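Local atomic coordinates of transcriptional regulator, putative (Pseudomonas syringae pv. tomato, PDB entry 2R5F), a protein that probably binds a sugar or sugar phosphate as the effector domain of a SorC-family regulator that is thought to control transcription by binding DNA. Residues Lys40-Leu51 / Ser68-Met77; Leu55-Trp66 / Gln84-Gly95. One frame throughout, in Å; residues are numbered along the deposited sequence.

Contact 1 (Lys40-Leu51 / Ser68-Met77); sequences KQAIGSAAAHYL and STIRAMVSHM. With SO4 (sulfate ion), chain B.
Helix-on-helix packing joins G44, A47 and A48 of helix 36-54 to A72 and M73 of helix 68-75 beside the central sheet. The segment axes approach to 7.2 Å and cross at -54°. G44, without a side chain, lets the backbones close in, its CA 3.7 Å from the CA of M73. M73 CA also directs a CA-H...O contact to G44 O. With CG anti to the backbone N (chi1 175°), the selenomethionine side chain of M73 enters as a knob among G44, A47, A48 and L51, its CG 3.6 Å from A47 CB.

H76 turns its ring face to S45, whose CB is 3.8 Å from the ring centroid and almost on the normal, a CH-pi contact. H76 NE2 donates to Q41 OE1 at 3.0 Å, a bent bond (138° at the hydrogen) that helps to orient the ring, while Q41 NE2 is held by E37. T69 CG2 meets I43 CG2 at 3.6 Å, and T69 OG1 donates to sulfate O2 at 2.8 Å. S68 N reaches sulfate O4 at 3.0 Å, T69 N adds a weak bond to sulfate O2, and S67 OG and K236 NZ also bond to the ion. Although the sulfate probably came from the crystallisation liquor, an anion held at a helix N terminus, after a parallel strand, is consistent with a phosphate site of this Rossmann-like domain.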
loop_
_atom_site.group_PDB
_atom_site.type_symbol
_atom_site.label_atom_id
_atom_site.label_comp_id
_atom_site.label_asym_id
_atom_site.label_seq_id
_atom_site.Cartn_x
_atom_site.Cartn_y
_atom_site.Cartn_z
ATOM N N LYS A 40 4.338 11.521 5.589
ATOM C CA LYS A 40 3.504 10.959 4.517
ATOM C C LYS A 40 3.936 11.493 3.161
ATOM O O LYS A 40 3.948 10.740 2.189
ATOM C CB LYS A 40 2.021 11.263 4.704
ATOM C CG LYS A 40 1.298 10.427 5.752
ATOM C CD LYS A 40 -0.218 10.536 5.551
ATOM C CE LYS A 40 -0.845 11.522 6.477
ATOM N NZ LYS A 40 -2.192 11.876 5.989
ATOM N N GLN A 41 4.321 12.775 3.124
ATOM C CA GLN A 41 4.689 13.455 1.874
ATOM C C GLN A 41 6.038 12.993 1.326
ATOM O O GLN A 41 6.206 12.896 0.111
ATOM C CB GLN A 41 4.720 14.993 2.041
ATOM C CG GLN A 41 3.342 15.724 2.254
ATOM C CD GLN A 41 2.248 15.350 1.236
ATOM O OE1 GLN A 41 2.528 14.955 0.109
ATOM N NE2 GLN A 41 0.988 15.469 1.655
ATOM N N ALA A 42 6.999 12.762 2.228
ATOM C CA ALA A 42 8.293 12.168 1.870
ATOM C C ALA A 42 8.117 10.748 1.323
ATOM O O ALA A 42 8.734 10.384 0.328
ATOM C CB ALA A 42 9.279 12.185 3.086
ATOM N N ILE A 43 7.304 9.938 1.999
ATOM C CA ILE A 43 7.025 8.558 1.533
ATOM C C ILE A 43 6.295 8.572 0.195
ATOM O O ILE A 43 6.699 7.874 -0.755
ATOM C CB ILE A 43 6.261 7.698 2.596
ATOM C CG1 ILE A 43 7.179 7.425 3.799
ATOM C CG2 ILE A 43 5.790 6.332 1.986
ATOM C CD1 ILE A 43 6.431 7.043 5.033
ATOM N N GLY A 44 5.221 9.356 0.113
ATOM C CA GLY A 44 4.485 9.495 -1.159
ATOM C C GLY A 44 5.387 9.926 -2.303
ATOM O O GLY A 44 5.369 9.340 -3.378
ATOM N N SER A 45 6.198 10.940 -2.080
ATOM C CA SER A 45 7.142 11.406 -3.109
ATOM C C SER A 45 8.131 10.341 -3.581
ATOM O O SER A 45 8.355 10.187 -4.779
ATOM C CB SER A 45 7.908 12.637 -2.622
ATOM O OG SER A 45 8.884 12.975 -3.593
ATOM N N ALA A 46 8.724 9.607 -2.635
ATOM C CA ALA A 46 9.636 8.517 -2.969
ATOM C C ALA A 46 8.880 7.420 -3.738
ATOM O O ALA A 46 9.411 6.847 -4.695
ATOM C CB ALA A 46 10.283 7.959 -1.692
ATOM N N ALA A 47 7.637 7.159 -3.325
ATOM C CA ALA A 47 6.739 6.182 -3.981
ATOM C C ALA A 47 6.446 6.537 -5.437
ATOM O O ALA A 47 6.510 5.671 -6.329
ATOM C CB ALA A 47 5.419 6.071 -3.203
ATOM N N ALA A 48 6.143 7.819 -5.678
ATOM C CA ALA A 48 5.921 8.308 -7.028
ATOM C C ALA A 48 7.115 8.002 -7.920
ATOM O O ALA A 48 6.949 7.506 -9.045
ATOM C CB ALA A 48 5.610 9.818 -7.021
ATOM N N HIS A 49 8.311 8.309 -7.413
ATOM C CA HIS A 49 9.568 8.128 -8.148
ATOM C C HIS A 49 9.829 6.647 -8.418
ATOM O O HIS A 49 10.207 6.278 -9.524
ATOM C CB HIS A 49 10.756 8.743 -7.372
ATOM C CG HIS A 49 10.812 10.244 -7.405
ATOM N ND1 HIS A 49 9.703 11.043 -7.216
ATOM C CD2 HIS A 49 11.858 11.090 -7.569
ATOM C CE1 HIS A 49 10.061 12.315 -7.282
ATOM N NE2 HIS A 49 11.366 12.371 -7.492
ATOM N N TYR A 50 9.640 5.815 -7.392
ATOM C CA TYR A 50 9.742 4.347 -7.490
ATOM C C TYR A 50 8.913 3.784 -8.652
ATOM O O TYR A 50 9.383 2.949 -9.440
ATOM C CB TYR A 50 9.282 3.694 -6.177
ATOM C CG TYR A 50 9.310 2.177 -6.210
ATOM C CD1 TYR A 50 10.482 1.472 -5.919
ATOM C CD2 TYR A 50 8.181 1.449 -6.556
ATOM C CE1 TYR A 50 10.522 0.085 -5.977
ATOM C CE2 TYR A 50 8.210 0.046 -6.605
ATOM C CZ TYR A 50 9.381 -0.623 -6.316
ATOM O OH TYR A 50 9.412 -2.007 -6.373
ATOM N N LEU A 51 7.675 4.252 -8.739
ATOM C CA LEU A 51 6.717 3.802 -9.724
ATOM C C LEU A 51 7.107 4.347 -11.093
ATOM O O LEU A 51 6.852 3.704 -12.104
ATOM C CB LEU A 51 5.327 4.295 -9.330
ATOM C CG LEU A 51 4.243 3.233 -9.276
ATOM C CD1 LEU A 51 4.307 2.530 -7.964
ATOM C CD2 LEU A 51 2.851 3.838 -9.520
ATOM N N SER A 68 -4.038 7.471 2.926
ATOM C CA SER A 68 -3.604 8.862 2.667
ATOM C C SER A 68 -2.168 8.970 2.223
ATOM O O SER A 68 -1.788 9.939 1.583
ATOM C CB SER A 68 -3.830 9.775 3.882
ATOM O OG SER A 68 -3.923 8.999 5.050
ATOM N N THR A 69 -1.368 7.973 2.569
ATOM C CA THR A 69 0.004 7.871 2.071
ATOM C C THR A 69 0.007 7.572 0.557
ATOM O O THR A 69 0.827 8.098 -0.182
ATOM C CB THR A 69 0.827 6.804 2.866
ATOM O OG1 THR A 69 0.603 6.995 4.271
ATOM C CG2 THR A 69 2.296 6.966 2.586
ATOM N N ILE A 70 -0.908 6.723 0.117
ATOM C CA ILE A 70 -1.102 6.462 -1.316
ATOM C C ILE A 70 -1.681 7.708 -1.996
ATOM O O ILE A 70 -1.264 8.060 -3.103
ATOM C CB ILE A 70 -1.980 5.227 -1.561
ATOM C CG1 ILE A 70 -1.281 3.973 -0.990
ATOM C CG2 ILE A 70 -2.304 5.066 -3.094
ATOM C CD1 ILE A 70 -2.069 2.642 -1.166
ATOM N N ARG A 71 -2.610 8.397 -1.312
ATOM C CA ARG A 71 -3.061 9.715 -1.788
ATOM C C ARG A 71 -1.883 10.673 -1.972
ATOM O O ARG A 71 -1.810 11.360 -2.989
ATOM C CB ARG A 71 -4.088 10.321 -0.841
ATOM C CG ARG A 71 -5.079 11.298 -1.494
ATOM C CD ARG A 71 -6.171 11.716 -0.486
ATOM N NE ARG A 71 -6.773 10.537 0.162
ATOM C CZ ARG A 71 -6.793 10.307 1.477
ATOM N NH1 ARG A 71 -7.345 9.190 1.940
ATOM N NH2 ARG A 71 -6.284 11.198 2.337
ATOM N N ALA A 72 -0.959 10.723 -1.003
ATOM C CA ALA A 72 0.262 11.515 -1.164
ATOM C C ALA A 72 1.086 11.074 -2.402
ATOM O O ALA A 72 1.585 11.908 -3.150
ATOM C CB ALA A 72 1.111 11.464 0.100
HETATM N N MSE A 73 1.220 9.771 -2.620
HETATM C CA MSE A 73 1.945 9.293 -3.806
HETATM C C MSE A 73 1.302 9.832 -5.068
HETATM O O MSE A 73 1.980 10.435 -5.884
HETATM C CB MSE A 73 2.003 7.777 -3.863
HETATM C CG MSE A 73 2.638 7.217 -5.133
HETATM SE SE MSE A 73 2.312 5.301 -5.231
HETATM C CE MSE A 73 0.523 5.316 -6.014
ATOM N N VAL A 74 -0.015 9.662 -5.208
ATOM C CA VAL A 74 -0.671 10.049 -6.463
ATOM C C VAL A 74 -0.501 11.546 -6.724
ATOM O O VAL A 74 -0.206 11.943 -7.844
ATOM C CB VAL A 74 -2.151 9.615 -6.524
ATOM C CG1 VAL A 74 -2.879 10.299 -7.718
ATOM C CG2 VAL A 74 -2.242 8.096 -6.637
ATOM N N SER A 75 -0.607 12.360 -5.674
ATOM C CA SER A 75 -0.482 13.810 -5.815
ATOM C C SER A 75 0.930 14.279 -6.175
ATOM O O SER A 75 1.111 15.425 -6.596
ATOM C CB SER A 75 -0.974 14.531 -4.565
ATOM O OG SER A 75 0.060 14.567 -3.603
ATOM N N HIS A 76 1.910 13.391 -6.027
ATOM C CA HIS A 76 3.305 13.645 -6.417
ATOM C C HIS A 76 3.658 13.171 -7.820
ATOM O O HIS A 76 4.782 13.375 -8.275
ATOM C CB HIS A 76 4.288 13.016 -5.409
ATOM C CG HIS A 76 4.489 13.835 -4.178
ATOM N ND1 HIS A 76 5.303 14.948 -4.151
ATOM C CD2 HIS A 76 3.973 13.719 -2.933
ATOM C CE1 HIS A 76 5.285 15.477 -2.941
ATOM N NE2 HIS A 76 4.481 14.754 -2.184
HETATM N N MSE A 77 2.717 12.520 -8.501
HETATM C CA MSE A 77 2.970 12.063 -9.875
HETATM C C MSE A 77 2.317 12.932 -10.960
HETATM O O MSE A 77 1.389 13.709 -10.693
HETATM C CB MSE A 77 2.709 10.551 -10.062
HETATM C CG MSE A 77 1.497 9.957 -9.397
HETATM SE SE MSE A 77 1.586 7.968 -9.183
HETATM C CE MSE A 77 1.877 7.452 -11.051
HETATM S S SO4 B . -2.555 5.632 5.882
HETATM O O1 SO4 B . -2.546 5.099 7.238
HETATM O O2 SO4 B . -1.800 6.868 5.777
HETATM O O3 SO4 B . -2.011 4.694 4.935
HETATM O O4 SO4 B . -3.925 6.011 5.532
#

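Contact 2 (Leu55-Trp66 / Gln84-Gly95); sequences LSAQDHIGISSW and QSAQEVVQLLGG
I61, G62 and I63 of strand 60-63 pair in parallel with V89, V90 and Q91 of strand 88-91, a beta-alpha-beta crossover through helix 68-75 in the Rossmann-like domain. Their segment axes differ by 26°, and the alternating bonds I61 N to E88 O, V90 N to I61 O, I63 N to V90 O and L92 N to I63 O establish the register. I61, I63 and V89 share one face; I63 CG1 and V89 CG1 are 4.4 Å apart, and helix 101-115 covers I61 and I63. On the other face, L92 folds across G62, with L92 CD1 3.5 Å from G62 C.

Q87 bends at chi2, turning its amide back so that NE2 donates to A57 O at 2.7 Å. Q87 CB lies over the centre of the H60 ring, 3.6 Å from the centroid. The W66 ring and L93 side chain meet at about a right angle, with W66 CD1 3.6 Å from L93 CG. E88 places CG between its backbone N and carbonyl carbon (chi1 55°), then runs extended toward H60. E88 OE2, salt-bridged to R149, accepts a nearly straight hydrogen bond from H60 ND1 (171° at the hydrogen), whose 2.5 Å length is unusually short and doubtful.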
loop_
_atom_site.group_PDB
_atom_site.type_symbol
_atom_site.label_atom_id
_atom_site.label_comp_id
_atom_site.label_asym_id
_atom_site.label_seq_id
_atom_site.Cartn_x
_atom_site.Cartn_y
_atom_site.Cartn_z
ATOM N N LEU A 55 8.135 0.677 -12.495
ATOM C CA LEU A 55 6.899 0.149 -13.076
ATOM C C LEU A 55 7.072 -0.331 -14.505
ATOM O O LEU A 55 7.748 0.307 -15.334
ATOM C CB LEU A 55 5.751 1.178 -12.988
ATOM C CG LEU A 55 4.311 0.794 -13.370
ATOM C CD1 LEU A 55 3.758 -0.378 -12.509
ATOM C CD2 LEU A 55 3.427 2.042 -13.279
ATOM N N SER A 56 6.447 -1.473 -14.778
ATOM C CA SER A 56 6.429 -2.091 -16.098
ATOM C C SER A 56 5.032 -1.909 -16.723
ATOM O O SER A 56 4.036 -1.823 -16.000
ATOM C CB SER A 56 6.743 -3.576 -15.964
ATOM O OG SER A 56 6.348 -4.288 -17.128
ATOM N N ALA A 57 4.967 -1.877 -18.054
ATOM C CA ALA A 57 3.700 -1.716 -18.769
ATOM C C ALA A 57 2.838 -2.972 -18.657
ATOM O O ALA A 57 1.623 -2.922 -18.881
ATOM C CB ALA A 57 3.938 -1.350 -20.227
ATOM N N GLN A 58 3.477 -4.082 -18.290
ATOM C CA GLN A 58 2.819 -5.372 -18.096
ATOM C C GLN A 58 2.212 -5.539 -16.696
ATOM O O GLN A 58 1.424 -6.463 -16.469
ATOM C CB GLN A 58 3.805 -6.505 -18.375
ATOM C CG GLN A 58 3.571 -7.256 -19.681
ATOM C CD GLN A 58 3.408 -6.335 -20.888
ATOM O OE1 GLN A 58 4.366 -5.699 -21.342
ATOM N NE2 GLN A 58 2.192 -6.278 -21.422
ATOM N N ASP A 59 2.554 -4.639 -15.779
ATOM C CA ASP A 59 2.089 -4.721 -14.379
ATOM C C ASP A 59 0.585 -4.453 -14.258
ATOM O O ASP A 59 0.050 -3.552 -14.905
ATOM C CB ASP A 59 2.849 -3.729 -13.492
ATOM C CG ASP A 59 4.144 -4.302 -12.887
ATOM O OD1 ASP A 59 4.275 -5.526 -12.655
ATOM O OD2 ASP A 59 5.046 -3.493 -12.605
ATOM N N HIS A 60 -0.083 -5.263 -13.441
ATOM C CA HIS A 60 -1.479 -5.086 -13.095
ATOM C C HIS A 60 -1.469 -4.637 -11.647
ATOM O O HIS A 60 -1.147 -5.434 -10.763
ATOM C CB HIS A 60 -2.211 -6.427 -13.197
ATOM C CG HIS A 60 -2.228 -7.015 -14.578
ATOM N ND1 HIS A 60 -3.390 -7.205 -15.291
ATOM C CD2 HIS A 60 -1.223 -7.453 -15.373
ATOM C CE1 HIS A 60 -3.102 -7.737 -16.463
ATOM N NE2 HIS A 60 -1.793 -7.901 -16.537
ATOM N N ILE A 61 -1.821 -3.376 -11.416
ATOM C CA ILE A 61 -1.661 -2.732 -10.135
ATOM C C ILE A 61 -2.920 -2.813 -9.275
ATOM O O ILE A 61 -4.011 -2.604 -9.776
ATOM C CB ILE A 61 -1.307 -1.250 -10.329
ATOM C CG1 ILE A 61 0.042 -1.130 -11.043
ATOM C CG2 ILE A 61 -1.356 -0.497 -8.966
ATOM C CD1 ILE A 61 0.323 0.234 -11.568
ATOM N N GLY A 62 -2.769 -3.146 -7.991
ATOM C CA GLY A 62 -3.890 -3.050 -7.046
ATOM C C GLY A 62 -3.474 -1.994 -6.054
ATOM O O GLY A 62 -2.309 -1.934 -5.708
ATOM N N ILE A 63 -4.390 -1.127 -5.623
ATOM C CA ILE A 63 -4.046 -0.154 -4.583
ATOM C C ILE A 63 -5.070 -0.155 -3.438
ATOM O O ILE A 63 -6.282 -0.309 -3.650
ATOM C CB ILE A 63 -3.832 1.319 -5.088
ATOM C CG1 ILE A 63 -5.142 1.967 -5.581
ATOM C CG2 ILE A 63 -2.710 1.429 -6.116
ATOM C CD1 ILE A 63 -5.109 3.545 -5.548
ATOM N N SER A 64 -4.551 0.037 -2.233
ATOM C CA SER A 64 -5.367 0.271 -1.036
ATOM C C SER A 64 -5.916 1.705 -1.065
ATOM O O SER A 64 -5.296 2.634 -0.523
ATOM C CB SER A 64 -4.484 0.085 0.202
ATOM O OG SER A 64 -5.309 -0.004 1.345
ATOM N N SER A 65 -7.067 1.913 -1.694
ATOM C CA SER A 65 -7.429 3.287 -2.038
ATOM C C SER A 65 -7.804 4.193 -0.847
ATOM O O SER A 65 -7.804 5.408 -0.987
ATOM C CB SER A 65 -8.489 3.330 -3.141
ATOM O OG SER A 65 -9.229 2.127 -3.138
ATOM N N TRP A 66 -8.081 3.610 0.318
ATOM C CA TRP A 66 -8.370 4.417 1.523
ATOM C C TRP A 66 -7.136 5.059 2.194
ATOM O O TRP A 66 -7.269 5.846 3.135
ATOM C CB TRP A 66 -9.176 3.608 2.542
ATOM C CG TRP A 66 -10.577 3.266 2.076
ATOM C CD1 TRP A 66 -10.907 2.402 1.083
ATOM C CD2 TRP A 66 -11.824 3.777 2.591
ATOM N NE1 TRP A 66 -12.265 2.336 0.932
ATOM C CE2 TRP A 66 -12.860 3.162 1.851
ATOM C CE3 TRP A 66 -12.163 4.694 3.596
ATOM C CZ2 TRP A 66 -14.218 3.428 2.083
ATOM C CZ3 TRP A 66 -13.527 4.955 3.841
ATOM C CH2 TRP A 66 -14.533 4.326 3.080
ATOM N N GLN A 84 0.646 4.135 -22.536
ATOM C CA GLN A 84 0.218 3.213 -21.464
ATOM C C GLN A 84 1.373 2.750 -20.540
ATOM O O GLN A 84 2.382 2.205 -20.997
ATOM C CB GLN A 84 -0.559 2.029 -22.051
ATOM C CG GLN A 84 -1.385 1.251 -21.031
ATOM C CD GLN A 84 -2.382 0.294 -21.670
ATOM O OE1 GLN A 84 -2.432 0.162 -22.892
ATOM N NE2 GLN A 84 -3.191 -0.372 -20.848
ATOM N N SER A 85 1.224 2.999 -19.243
ATOM C CA SER A 85 2.278 2.683 -18.273
ATOM C C SER A 85 1.951 1.482 -17.383
ATOM O O SER A 85 2.760 1.097 -16.544
ATOM C CB SER A 85 2.573 3.913 -17.417
ATOM O OG SER A 85 2.650 5.080 -18.232
ATOM N N ALA A 86 0.759 0.914 -17.548
ATOM C CA ALA A 86 0.355 -0.281 -16.825
ATOM C C ALA A 86 -0.815 -0.925 -17.518
ATOM O O ALA A 86 -1.491 -0.277 -18.303
ATOM C CB ALA A 86 -0.002 0.046 -15.345
ATOM N N GLN A 87 -1.071 -2.198 -17.213
ATOM C CA GLN A 87 -2.277 -2.900 -17.696
ATOM C C GLN A 87 -3.608 -2.464 -17.044
ATOM O O GLN A 87 -4.601 -2.311 -17.738
ATOM C CB GLN A 87 -2.113 -4.423 -17.562
ATOM C CG GLN A 87 -1.006 -5.016 -18.414
ATOM C CD GLN A 87 -1.206 -4.683 -19.873
ATOM O OE1 GLN A 87 -2.003 -5.317 -20.555
ATOM N NE2 GLN A 87 -0.510 -3.663 -20.348
ATOM N N GLU A 88 -3.637 -2.265 -15.729
ATOM C CA GLU A 88 -4.862 -1.824 -15.036
ATOM C C GLU A 88 -4.540 -1.371 -13.604
ATOM O O GLU A 88 -3.464 -1.666 -13.089
ATOM C CB GLU A 88 -5.882 -2.969 -14.990
ATOM C CG GLU A 88 -5.291 -4.244 -14.348
ATOM C CD GLU A 88 -6.202 -5.455 -14.378
ATOM O OE1 GLU A 88 -7.389 -5.327 -14.020
ATOM O OE2 GLU A 88 -5.713 -6.559 -14.701
ATOM N N VAL A 89 -5.473 -0.645 -12.990
ATOM C CA VAL A 89 -5.409 -0.256 -11.597
ATOM C C VAL A 89 -6.712 -0.769 -10.978
ATOM O O VAL A 89 -7.798 -0.413 -11.432
ATOM C CB VAL A 89 -5.293 1.275 -11.440
ATOM C CG1 VAL A 89 -5.337 1.697 -9.951
ATOM C CG2 VAL A 89 -3.999 1.755 -12.119
ATOM N N VAL A 90 -6.583 -1.647 -9.986
ATOM C CA VAL A 90 -7.734 -2.261 -9.314
ATOM C C VAL A 90 -7.835 -1.685 -7.903
ATOM O O VAL A 90 -6.832 -1.578 -7.175
ATOM C CB VAL A 90 -7.610 -3.821 -9.304
ATOM C CG1 VAL A 90 -8.836 -4.510 -8.639
ATOM C CG2 VAL A 90 -7.383 -4.322 -10.732
ATOM N N GLN A 91 -9.036 -1.261 -7.539
ATOM C CA GLN A 91 -9.320 -0.837 -6.182
ATOM C C GLN A 91 -9.350 -2.072 -5.291
ATOM O O GLN A 91 -10.139 -2.982 -5.545
ATOM C CB GLN A 91 -10.676 -0.155 -6.150
ATOM C CG GLN A 91 -11.120 0.199 -4.760
ATOM C CD GLN A 91 -12.188 1.250 -4.785
ATOM O OE1 GLN A 91 -12.659 1.621 -5.849
ATOM N NE2 GLN A 91 -12.592 1.720 -3.619
ATOM N N LEU A 92 -8.516 -2.107 -4.247
ATOM C CA LEU A 92 -8.383 -3.334 -3.432
ATOM C C LEU A 92 -9.191 -3.355 -2.149
ATOM O O LEU A 92 -9.130 -4.344 -1.422
ATOM C CB LEU A 92 -6.929 -3.607 -3.066
ATOM C CG LEU A 92 -5.887 -3.927 -4.136
ATOM C CD1 LEU A 92 -4.562 -4.106 -3.433
ATOM C CD2 LEU A 92 -6.221 -5.137 -4.966
ATOM N N LEU A 93 -9.895 -2.265 -1.855
ATOM C CA LEU A 93 -10.733 -2.140 -0.656
ATOM C C LEU A 93 -11.828 -1.123 -0.937
ATOM O O LEU A 93 -11.552 -0.030 -1.445
ATOM C CB LEU A 93 -9.922 -1.686 0.574
ATOM C CG LEU A 93 -10.693 -1.116 1.797
ATOM C CD1 LEU A 93 -11.781 -2.031 2.283
ATOM C CD2 LEU A 93 -9.759 -0.798 2.962
ATOM N N GLY A 94 -13.059 -1.481 -0.599
ATOM C CA GLY A 94 -14.198 -0.592 -0.764
ATOM C C GLY A 94 -15.205 -0.806 0.352
ATOM O O GLY A 94 -15.372 -1.924 0.846
ATOM N N GLY A 95 -15.874 0.273 0.744
ATOM C CA GLY A 95 -16.871 0.247 1.803
ATOM C C GLY A 95 -17.967 1.232 1.473
ATOM O O GLY A 95 -18.214 1.512 0.300
#

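How the contacts relate
From the N terminus, the chain runs through helix 36-54, strand 60-63, helix 68-75 and strand 88-94, so the four segments alternate and the two contacts cross. Contact 1 closes a loop containing strand 60-63 by bringing helix 68-75 back against helix 36-54. Contact 2 closes the next, overlapping loop, with helix 68-75 as the connection between its paired strands. Their centres are 15 Å apart, but they meet directly: I70 CD1 comes within 3.3 Å of S64 O, and I70 CG2 within 4.0 Å of I63 CD1. Helix 68-75 thus packs against both helix 36-54 and the end of strand 60-63, which itself pairs with strand 88-94.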